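Local coordinates for beta-glucosidase (Chaetomella raphigera, PDB 6JXG), which probably hydrolyses terminal, non-reducing beta-D-glucosyl residues to release beta-D-glucose, as part of cellulose degradation, at residues L555-Q564 with A644-G652; D563-G574 with V697-R705. All blocks are in the same frame, centred on the assembly; numbering follows the deposited sequence.

Contact 1 of 2, residues L555-Q564 with A644-G652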
loop_
_atom_site.group_PDB
_atom_site.type_symbol
_atom_site.label_atom_id
_atom_site.label_comp_id
_atom_site.label_asym_id
_atom_site.label_seq_id
_atom_site.Cartn_x
_atom_site.Cartn_y
_atom_site.Cartn_z
ATOM N N LEU A 555 -6.631 -18.146 6.648
ATOM C CA LEU A 555 -6.230 -17.035 7.449
ATOM C C LEU A 555 -4.728 -16.874 7.629
ATOM O O LEU A 555 -4.292 -15.844 8.169
ATOM C CB LEU A 555 -6.859 -17.211 8.860
ATOM C CG LEU A 555 -8.388 -17.171 8.919
ATOM C CD1 LEU A 555 -8.922 -17.739 10.200
ATOM C CD2 LEU A 555 -8.873 -15.759 8.725
ATOM N N PHE A 556 -3.959 -17.909 7.284
ATOM C CA PHE A 556 -2.590 -18.051 7.717
ATOM C C PHE A 556 -1.643 -17.599 6.587
ATOM O O PHE A 556 -1.166 -18.385 5.813
ATOM C CB PHE A 556 -2.337 -19.519 8.168
ATOM C CG PHE A 556 -3.208 -19.941 9.344
ATOM C CD1 PHE A 556 -2.848 -19.632 10.613
ATOM C CD2 PHE A 556 -4.406 -20.627 9.137
ATOM C CE1 PHE A 556 -3.644 -20.013 11.672
ATOM C CE2 PHE A 556 -5.234 -20.976 10.188
ATOM C CZ PHE A 556 -4.858 -20.664 11.467
ATOM N N VAL A 557 -1.420 -16.295 6.546
ATOM C CA VAL A 557 -0.669 -15.629 5.518
ATOM C C VAL A 557 0.427 -14.812 6.214
ATOM O O VAL A 557 0.229 -14.308 7.316
ATOM C CB VAL A 557 -1.651 -14.766 4.758
ATOM C CG1 VAL A 557 -1.025 -13.602 4.126
ATOM C CG2 VAL A 557 -2.401 -15.613 3.737
ATOM N N ASP A 558 1.591 -14.748 5.594
ATOM C CA ASP A 558 2.746 -14.130 6.162
ATOM C C ASP A 558 3.009 -14.669 7.600
ATOM O O ASP A 558 2.962 -15.884 7.823
ATOM C CB ASP A 558 2.681 -12.573 6.053
ATOM C CG ASP A 558 4.048 -11.911 6.207
ATOM O OD1 ASP A 558 4.870 -11.754 5.233
ATOM O OD2 ASP A 558 4.292 -11.534 7.360
ATOM N N TYR A 559 3.263 -13.791 8.561
ATOM C CA TYR A 559 3.695 -14.225 9.909
ATOM C C TYR A 559 2.706 -15.123 10.633
ATOM O O TYR A 559 3.102 -15.905 11.491
ATOM C CB TYR A 559 4.081 -13.035 10.818
ATOM C CG TYR A 559 2.921 -12.141 11.259
ATOM C CD1 TYR A 559 2.378 -12.263 12.508
ATOM C CD2 TYR A 559 2.389 -11.168 10.397
ATOM C CE1 TYR A 559 1.316 -11.492 12.933
ATOM C CE2 TYR A 559 1.397 -10.344 10.846
ATOM C CZ TYR A 559 0.816 -10.536 12.092
ATOM O OH TYR A 559 -0.239 -9.738 12.500
ATOM N N ARG A 560 1.417 -14.963 10.340
ATOM C CA ARG A 560 0.381 -15.853 10.876
ATOM C C ARG A 560 0.695 -17.322 10.552
ATOM O O ARG A 560 0.519 -18.192 11.402
ATOM C CB ARG A 560 -0.975 -15.473 10.278
ATOM C CG ARG A 560 -1.511 -14.101 10.704
ATOM C CD ARG A 560 -2.630 -13.634 9.735
ATOM N NE ARG A 560 -3.545 -12.686 10.397
ATOM C CZ ARG A 560 -3.275 -11.404 10.631
ATOM N NH1 ARG A 560 -2.130 -10.912 10.202
ATOM N NH2 ARG A 560 -4.113 -10.642 11.369
ATOM N N HIS A 561 1.169 -17.579 9.342
ATOM C CA HIS A 561 1.634 -18.910 8.954
ATOM C C HIS A 561 2.895 -19.358 9.645
ATOM O O HIS A 561 2.958 -20.490 10.181
ATOM C CB HIS A 561 1.789 -19.011 7.444
ATOM C CG HIS A 561 2.490 -20.239 6.976
ATOM N ND1 HIS A 561 1.951 -21.507 7.055
ATOM C CD2 HIS A 561 3.688 -20.376 6.364
ATOM C CE1 HIS A 561 2.808 -22.375 6.538
ATOM N NE2 HIS A 561 3.861 -21.709 6.101
ATOM N N PHE A 562 3.895 -18.507 9.633
ATOM C CA PHE A 562 5.171 -18.848 10.303
ATOM C C PHE A 562 4.868 -19.187 11.759
ATOM O O PHE A 562 5.430 -20.197 12.291
ATOM C CB PHE A 562 6.211 -17.744 10.171
ATOM C CG PHE A 562 6.739 -17.574 8.779
ATOM C CD1 PHE A 562 7.962 -18.081 8.427
ATOM C CD2 PHE A 562 5.983 -16.902 7.789
ATOM C CE1 PHE A 562 8.465 -17.930 7.169
ATOM C CE2 PHE A 562 6.460 -16.808 6.479
ATOM C CZ PHE A 562 7.716 -17.309 6.169
ATOM N N ASP A 563 4.009 -18.369 12.396
ATOM C CA ASP A 563 3.694 -18.574 13.800
ATOM C C ASP A 563 2.913 -19.918 13.960
ATOM O O ASP A 563 3.267 -20.765 14.792
ATOM C CB ASP A 563 2.861 -17.404 14.384
ATOM C CG ASP A 563 3.604 -16.111 14.430
ATOM O OD1 ASP A 563 4.841 -16.105 14.237
ATOM O OD2 ASP A 563 2.962 -15.055 14.746
ATOM N N GLN A 564 1.887 -20.133 13.165
ATOM C CA GLN A 564 1.006 -21.330 13.343
ATOM C C GLN A 564 1.749 -22.639 13.045
ATOM O O GLN A 564 1.491 -23.669 13.640
ATOM C CB GLN A 564 -0.211 -21.256 12.420
ATOM C CG GLN A 564 -1.185 -22.456 12.517
ATOM C CD GLN A 564 -1.726 -22.703 13.919
ATOM O OE1 GLN A 564 -1.994 -23.858 14.310
ATOM N NE2 GLN A 564 -1.925 -21.636 14.683
ATOM N N ALA A 644 -10.256 -21.777 15.689
ATOM C CA ALA A 644 -8.813 -21.772 15.557
ATOM C C ALA A 644 -8.313 -20.630 14.653
ATOM O O ALA A 644 -8.809 -20.371 13.552
ATOM C CB ALA A 644 -8.334 -23.096 15.072
ATOM N N SER A 645 -7.347 -19.898 15.161
ATOM C CA SER A 645 -6.963 -18.609 14.559
ATOM C C SER A 645 -5.431 -18.468 14.611
ATOM O O SER A 645 -4.767 -19.235 15.330
ATOM C CB SER A 645 -7.573 -17.469 15.357
ATOM O OG SER A 645 -8.951 -17.611 15.551
ATOM N N PRO A 646 -4.883 -17.480 13.895
ATOM C CA PRO A 646 -3.444 -17.270 14.131
ATOM C C PRO A 646 -3.196 -17.030 15.605
ATOM O O PRO A 646 -4.034 -16.350 16.304
ATOM C CB PRO A 646 -3.119 -16.027 13.329
ATOM C CG PRO A 646 -4.245 -15.907 12.301
ATOM C CD PRO A 646 -5.461 -16.415 13.057
ATOM N N PRO A 647 -2.052 -17.523 16.086
ATOM C CA PRO A 647 -1.712 -17.320 17.501
ATOM C C PRO A 647 -1.608 -15.876 17.935
ATOM O O PRO A 647 -2.038 -15.582 19.014
ATOM C CB PRO A 647 -0.351 -18.003 17.666
ATOM C CG PRO A 647 -0.166 -18.837 16.453
ATOM C CD PRO A 647 -1.100 -18.392 15.379
ATOM N N LYS A 648 -1.151 -14.997 17.034
ATOM C CA LYS A 648 -0.916 -13.580 17.318
ATOM C C LYS A 648 -1.438 -12.792 16.099
ATOM O O LYS A 648 -1.146 -13.125 14.910
ATOM C CB LYS A 648 0.617 -13.289 17.409
ATOM C CG LYS A 648 1.291 -13.495 18.772
ATOM C CD LYS A 648 2.813 -13.259 18.747
ATOM C CE LYS A 648 3.513 -14.409 18.011
ATOM N NZ LYS A 648 4.975 -14.593 18.087
ATOM N N GLN A 649 -2.179 -11.729 16.353
ATOM C CA GLN A 649 -2.627 -10.850 15.244
ATOM C C GLN A 649 -2.390 -9.418 15.660
ATOM O O GLN A 649 -2.836 -9.000 16.749
ATOM C CB GLN A 649 -4.112 -11.028 15.062
ATOM C CG GLN A 649 -4.447 -12.350 14.431
ATOM C CD GLN A 649 -5.869 -12.395 13.985
ATOM O OE1 GLN A 649 -6.181 -12.052 12.855
ATOM N NE2 GLN A 649 -6.747 -12.794 14.863
ATOM N N LEU A 650 -1.723 -8.647 14.808
ATOM C CA LEU A 650 -1.429 -7.279 15.110
ATOM C C LEU A 650 -2.718 -6.545 15.322
ATOM O O LEU A 650 -3.582 -6.636 14.457
ATOM C CB LEU A 650 -0.695 -6.613 13.943
ATOM C CG LEU A 650 -0.163 -5.229 14.245
ATOM C CD1 LEU A 650 0.972 -5.129 15.234
ATOM C CD2 LEU A 650 0.119 -4.385 12.997
ATOM N N ARG A 651 -2.858 -5.867 16.462
ATOM C CA ARG A 651 -4.021 -5.007 16.724
ATOM C C ARG A 651 -3.705 -3.635 17.282
ATOM O O ARG A 651 -4.624 -2.880 17.724
ATOM C CB ARG A 651 -5.055 -5.752 17.615
ATOM C CG ARG A 651 -5.618 -7.027 17.024
ATOM C CD ARG A 651 -6.460 -6.808 15.767
ATOM N NE ARG A 651 -7.333 -7.916 15.446
ATOM C CZ ARG A 651 -7.404 -8.561 14.289
ATOM N NH1 ARG A 651 -6.618 -8.240 13.251
ATOM N NH2 ARG A 651 -8.259 -9.534 14.161
ATOM N N GLY A 652 -2.443 -3.245 17.215
ATOM C CA GLY A 652 -2.056 -1.908 17.669
ATOM C C GLY A 652 -0.595 -1.648 17.352
ATOM O O GLY A 652 0.195 -2.570 17.316
HETATM O O HOH W 1 -3.580 -7.985 12.021
HETATM O O HOH W 2 0.317 -15.391 14.390
HETATM O O HOH W 3 5.871 -16.665 16.777
#
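The junction between the C-terminal domain of this family 3 glycoside hydrolase and its fibronectin type III-like domain brings R560 and Y559 of helix 559-564 onto P646 in the loop before strand 649-658 and onto the first residues of that strand. The aliphatic part of R560 lies across the P646 ring, with R560 CG 3.6 Å from P646 CB. With chi2 and chi3 both near 180° (163° and 155°), the chain runs straight past P646 and delivers the guanidinium to Q649. R560 NH2 donates to Q649 OE1 at 2.9 Å, close to the guanidinium plane and on a lone pair of the amide oxygen. The two flat groups stand almost perpendicular (87°). R560 NH2 also reaches L650 O through water 1, while R560 NH1 forms a salt bridge with D130. With an alanine here, Q649 OE1 would probably lose this donor and D130 its ionic mate. L650 N donates to Y559 OH at 3.0 Å, in a nearly straight bond at the ring edge. That hydroxyl also bonds to D130. D563 OD2 and K648 NZ form only a long ion pair of 3.9 Å; D563 has its stronger partner in R702, and K648 NZ in S701 O. Water 2 joins D563 OD2 to K648 N. Q564 NE2 packs on P647 CD at 3.4 Å. Around this junction, L555 touches helix 175-182, R560 and L650 touch the start of helix 131-147, and strand 649-658 pairs with strand 628-637.

Contact 2 of 2, residues D563-G574 with V697-R705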
loop_
_atom_site.group_PDB
_atom_site.type_symbol
_atom_site.label_atom_id
_atom_site.label_comp_id
_atom_site.label_asym_id
_atom_site.label_seq_id
_atom_site.Cartn_x
_atom_site.Cartn_y
_atom_site.Cartn_z
ATOM N N ASP A 563 4.009 -18.369 12.396
ATOM C CA ASP A 563 3.694 -18.574 13.800
ATOM C C ASP A 563 2.913 -19.918 13.960
ATOM O O ASP A 563 3.267 -20.765 14.792
ATOM C CB ASP A 563 2.861 -17.404 14.384
ATOM C CG ASP A 563 3.604 -16.111 14.430
ATOM O OD1 ASP A 563 4.841 -16.105 14.237
ATOM O OD2 ASP A 563 2.962 -15.055 14.746
ATOM N N GLN A 564 1.887 -20.133 13.165
ATOM C CA GLN A 564 1.006 -21.330 13.343
ATOM C C GLN A 564 1.749 -22.639 13.045
ATOM O O GLN A 564 1.491 -23.669 13.640
ATOM C CB GLN A 564 -0.211 -21.256 12.420
ATOM C CG GLN A 564 -1.185 -22.456 12.517
ATOM C CD GLN A 564 -1.726 -22.703 13.919
ATOM O OE1 GLN A 564 -1.994 -23.858 14.310
ATOM N NE2 GLN A 564 -1.925 -21.636 14.683
ATOM N N ALA A 565 2.654 -22.587 12.113
ATOM C CA ALA A 565 3.384 -23.746 11.702
ATOM C C ALA A 565 4.705 -23.878 12.417
ATOM O O ALA A 565 5.441 -24.808 12.132
ATOM C CB ALA A 565 3.622 -23.640 10.203
ATOM N N ASN A 566 5.038 -22.935 13.304
ATOM C CA ASN A 566 6.266 -22.946 14.006
ATOM C C ASN A 566 7.492 -22.917 13.112
ATOM O O ASN A 566 8.397 -23.675 13.359
ATOM C CB ASN A 566 6.282 -24.194 14.922
ATOM C CG ASN A 566 5.170 -24.117 15.956
ATOM O OD1 ASN A 566 4.123 -24.688 15.787
ATOM N ND2 ASN A 566 5.390 -23.297 16.984
ATOM N N ILE A 567 7.513 -22.036 12.092
ATOM C CA ILE A 567 8.650 -21.897 11.196
ATOM C C ILE A 567 9.378 -20.648 11.607
ATOM O O ILE A 567 8.737 -19.601 11.736
ATOM C CB ILE A 567 8.194 -21.763 9.710
ATOM C CG1 ILE A 567 7.513 -23.032 9.252
ATOM C CG2 ILE A 567 9.416 -21.435 8.862
ATOM C CD1 ILE A 567 6.699 -22.982 7.965
ATOM N N GLN A 568 10.681 -20.743 11.872
ATOM C CA GLN A 568 11.458 -19.584 12.208
ATOM C C GLN A 568 11.788 -18.797 10.912
ATOM O O GLN A 568 12.426 -19.324 10.001
ATOM C CB GLN A 568 12.788 -19.926 12.929
ATOM C CG GLN A 568 12.663 -20.316 14.397
ATOM C CD GLN A 568 12.879 -21.813 14.578
ATOM O OE1 GLN A 568 13.923 -22.348 14.184
ATOM N NE2 GLN A 568 11.882 -22.507 15.157
ATOM N N PRO A 569 11.411 -17.512 10.890
ATOM C CA PRO A 569 11.768 -16.731 9.736
ATOM C C PRO A 569 13.177 -16.300 9.941
ATOM O O PRO A 569 13.707 -16.469 11.068
ATOM C CB PRO A 569 10.776 -15.526 9.822
ATOM C CG PRO A 569 10.243 -15.472 11.227
ATOM C CD PRO A 569 10.581 -16.790 11.870
ATOM N N ARG A 570 13.771 -15.641 8.943
ATOM C CA ARG A 570 15.061 -15.017 9.157
ATOM C C ARG A 570 14.865 -13.685 9.845
ATOM O O ARG A 570 15.472 -13.431 10.880
ATOM C CB ARG A 570 15.812 -14.891 7.874
ATOM C CG ARG A 570 17.061 -14.048 7.972
ATOM C CD ARG A 570 18.028 -14.617 9.054
ATOM N NE ARG A 570 18.526 -15.914 8.651
ATOM C CZ ARG A 570 19.005 -16.843 9.479
ATOM N NH1 ARG A 570 19.067 -16.644 10.783
ATOM N NH2 ARG A 570 19.419 -17.996 8.997
ATOM N N PHE A 571 14.015 -12.827 9.281
ATOM C CA PHE A 571 13.614 -11.585 9.936
ATOM C C PHE A 571 12.077 -11.573 9.916
ATOM O O PHE A 571 11.470 -11.699 8.834
ATOM C CB PHE A 571 14.177 -10.399 9.196
ATOM C CG PHE A 571 15.690 -10.428 9.074
ATOM C CD1 PHE A 571 16.465 -10.351 10.211
ATOM C CD2 PHE A 571 16.293 -10.487 7.830
ATOM C CE1 PHE A 571 17.889 -10.362 10.118
ATOM C CE2 PHE A 571 17.682 -10.473 7.733
ATOM C CZ PHE A 571 18.466 -10.431 8.886
ATOM N N GLU A 572 11.483 -11.505 11.112
ATOM C CA GLU A 572 10.062 -11.562 11.263
ATOM C C GLU A 572 9.340 -10.263 10.890
ATOM O O GLU A 572 9.916 -9.145 10.900
ATOM C CB GLU A 572 9.724 -11.971 12.704
ATOM C CG GLU A 572 10.052 -10.908 13.744
ATOM C CD GLU A 572 11.469 -10.946 14.343
ATOM O OE1 GLU A 572 12.369 -11.604 13.782
ATOM O OE2 GLU A 572 11.653 -10.261 15.361
ATOM N N PHE A 573 8.057 -10.406 10.605
ATOM C CA PHE A 573 7.156 -9.256 10.504
ATOM C C PHE A 573 7.329 -8.376 11.740
ATOM O O PHE A 573 7.327 -8.880 12.842
ATOM C CB PHE A 573 5.730 -9.751 10.368
ATOM C CG PHE A 573 4.659 -8.665 10.346
ATOM C CD1 PHE A 573 4.248 -8.046 9.136
ATOM C CD2 PHE A 573 4.093 -8.223 11.534
ATOM C CE1 PHE A 573 3.282 -7.042 9.120
ATOM C CE2 PHE A 573 3.095 -7.240 11.508
ATOM C CZ PHE A 573 2.682 -6.654 10.300
ATOM N N GLY A 574 7.483 -7.075 11.505
ATOM C CA GLY A 574 7.602 -6.088 12.573
ATOM C C GLY A 574 8.986 -5.902 13.122
ATOM O O GLY A 574 9.213 -5.092 14.018
ATOM N N VAL A 697 2.956 -7.419 23.934
ATOM C CA VAL A 697 3.481 -6.121 23.510
ATOM C C VAL A 697 4.974 -6.254 23.313
ATOM O O VAL A 697 5.682 -6.790 24.186
ATOM C CB VAL A 697 3.111 -4.979 24.470
ATOM C CG1 VAL A 697 3.858 -3.676 24.101
ATOM C CG2 VAL A 697 1.622 -4.804 24.504
ATOM N N GLY A 698 5.472 -5.782 22.159
ATOM C CA GLY A 698 6.897 -5.783 21.946
ATOM C C GLY A 698 7.398 -5.046 20.709
ATOM O O GLY A 698 6.695 -4.206 20.167
ATOM N N ALA A 699 8.634 -5.363 20.327
ATOM C CA ALA A 699 9.333 -4.701 19.274
ATOM C C ALA A 699 9.134 -5.346 17.884
ATOM O O ALA A 699 9.571 -4.770 16.896
ATOM C CB ALA A 699 10.804 -4.666 19.658
ATOM N N SER A 700 8.447 -6.479 17.807
ATOM C CA SER A 700 8.230 -7.225 16.583
ATOM C C SER A 700 7.189 -8.304 16.877
ATOM O O SER A 700 6.771 -8.444 18.020
ATOM C CB SER A 700 9.520 -7.855 15.995
ATOM O OG SER A 700 9.741 -9.115 16.527
ATOM N N SER A 701 6.724 -9.011 15.836
ATOM C CA SER A 701 5.897 -10.177 16.022
ATOM C C SER A 701 6.540 -11.291 16.812
ATOM O O SER A 701 5.832 -12.208 17.201
ATOM C CB SER A 701 5.382 -10.813 14.688
ATOM O OG SER A 701 6.394 -11.325 13.843
ATOM N N ARG A 702 7.832 -11.293 16.990
ATOM C CA ARG A 702 8.519 -12.297 17.795
ATOM C C ARG A 702 9.322 -11.758 18.971
ATOM O O ARG A 702 9.585 -12.556 19.879
ATOM C CB ARG A 702 9.415 -13.195 16.894
ATOM C CG ARG A 702 8.514 -14.094 16.057
ATOM C CD ARG A 702 9.237 -15.200 15.360
ATOM N NE ARG A 702 8.280 -15.921 14.549
ATOM C CZ ARG A 702 8.274 -17.251 14.373
ATOM N NH1 ARG A 702 9.259 -18.079 14.878
ATOM N NH2 ARG A 702 7.315 -17.734 13.696
ATOM N N ASP A 703 9.680 -10.456 18.988
ATOM C CA ASP A 703 10.388 -9.849 20.138
ATOM C C ASP A 703 9.385 -9.255 21.164
ATOM O O ASP A 703 9.153 -8.029 21.274
ATOM C CB ASP A 703 11.384 -8.856 19.613
ATOM C CG ASP A 703 12.285 -8.286 20.658
ATOM O OD1 ASP A 703 12.253 -8.797 21.792
ATOM O OD2 ASP A 703 13.055 -7.333 20.387
ATOM N N ILE A 704 8.704 -10.184 21.815
ATOM C CA ILE A 704 7.666 -9.877 22.729
ATOM C C ILE A 704 8.289 -9.656 24.105
ATOM O O ILE A 704 8.993 -10.529 24.663
ATOM C CB ILE A 704 6.630 -10.996 22.791
ATOM C CG1 ILE A 704 5.931 -11.186 21.417
ATOM C CG2 ILE A 704 5.606 -10.651 23.858
ATOM C CD1 ILE A 704 5.244 -9.940 20.874
ATOM N N ARG A 705 8.010 -8.486 24.654
ATOM C CA ARG A 705 8.625 -8.071 25.859
ATOM C C ARG A 705 7.651 -8.102 27.035
ATOM O O ARG A 705 8.108 -8.173 28.147
ATOM C CB ARG A 705 9.140 -6.652 25.735
ATOM C CG ARG A 705 10.061 -6.473 24.546
ATOM C CD ARG A 705 11.436 -7.082 24.775
ATOM N NE ARG A 705 12.272 -6.693 23.641
ATOM C CZ ARG A 705 12.961 -5.560 23.542
ATOM N NH1 ARG A 705 13.083 -4.707 24.556
ATOM N NH2 ARG A 705 13.628 -5.312 22.438
HETATM O O HOH W 4 6.173 -14.004 13.337
#
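This is a loop-to-loop contact at a domain boundary. The chain leaving helix 559-564, from I567 to G574, meets the S700-R702 turn of the hairpin between strands 692-698 and 704-711. E572 takes a hydrogen bond from S700: S700 OG donates to E572 OE2 at 2.5 Å, on the anti lone pair of the carboxylate. E572 CG lies between the backbone N and the carbonyl carbon (chi1 69°), and a bend at chi2 (-89°) turns OE2 to S700 OG. The same S700 OG accepts from R702 N at 2.9 Å and from D703 N at 2.8 Å, so three bonds hold it. F573 O is gripped twice by S701. S701 N donates to it at 3.1 Å and S701 OG at 2.8 Å, the hydroxyl lying on a lone pair. R702 stretches back along the loop. P569 CD sits 3.4 Å above the centre of one face of its guanidinium, and R702 NH2 makes a salt bridge of 3.0 Å with D563 OD1, weak as a hydrogen bond. Water 4 donates to D563 OD1 and S701 OG and accepts from R702 NE, closing a small polar network. G574 has positive phi, which favours glycine, and a CB there would probably sit tight against S700 CA; its carbonyl oxygen bonds to Q633 of strand 628-637. Within the hairpin, R705 forms a salt bridge to D703, NE meeting OD1 and NH2 meeting OD2. The S700 hydroxyl thus forms an ST turn and an ST motif at the end of a beta hairpin, which docks the fibronectin type III-like domain on its neighbour.

Overall arrangement
Along the chain the four segments come in the order 555-564, 563-574, 644-652 and 697-705. Contact 1 joins the first to the third and closes a loop of 79 residues. Contact 2 joins the second to the fourth and closes one of 122 residues. The two loops therefore cross rather than nest. Both begin at helix 559-564, sharing D563 and Q564, and both reach one end of the four-stranded antiparallel sheet, contact 1 at the start of edge strand 649-658 and contact 2 at the turn joining strands 692-698 and 704-711. On the sheet side they are linked by a probable hydrogen bond from K648 NZ to S701 O, and on the helix side by the stacked rings of Y559 and F573. Together they tie the C-terminal domain to the fibronectin type III-like domain.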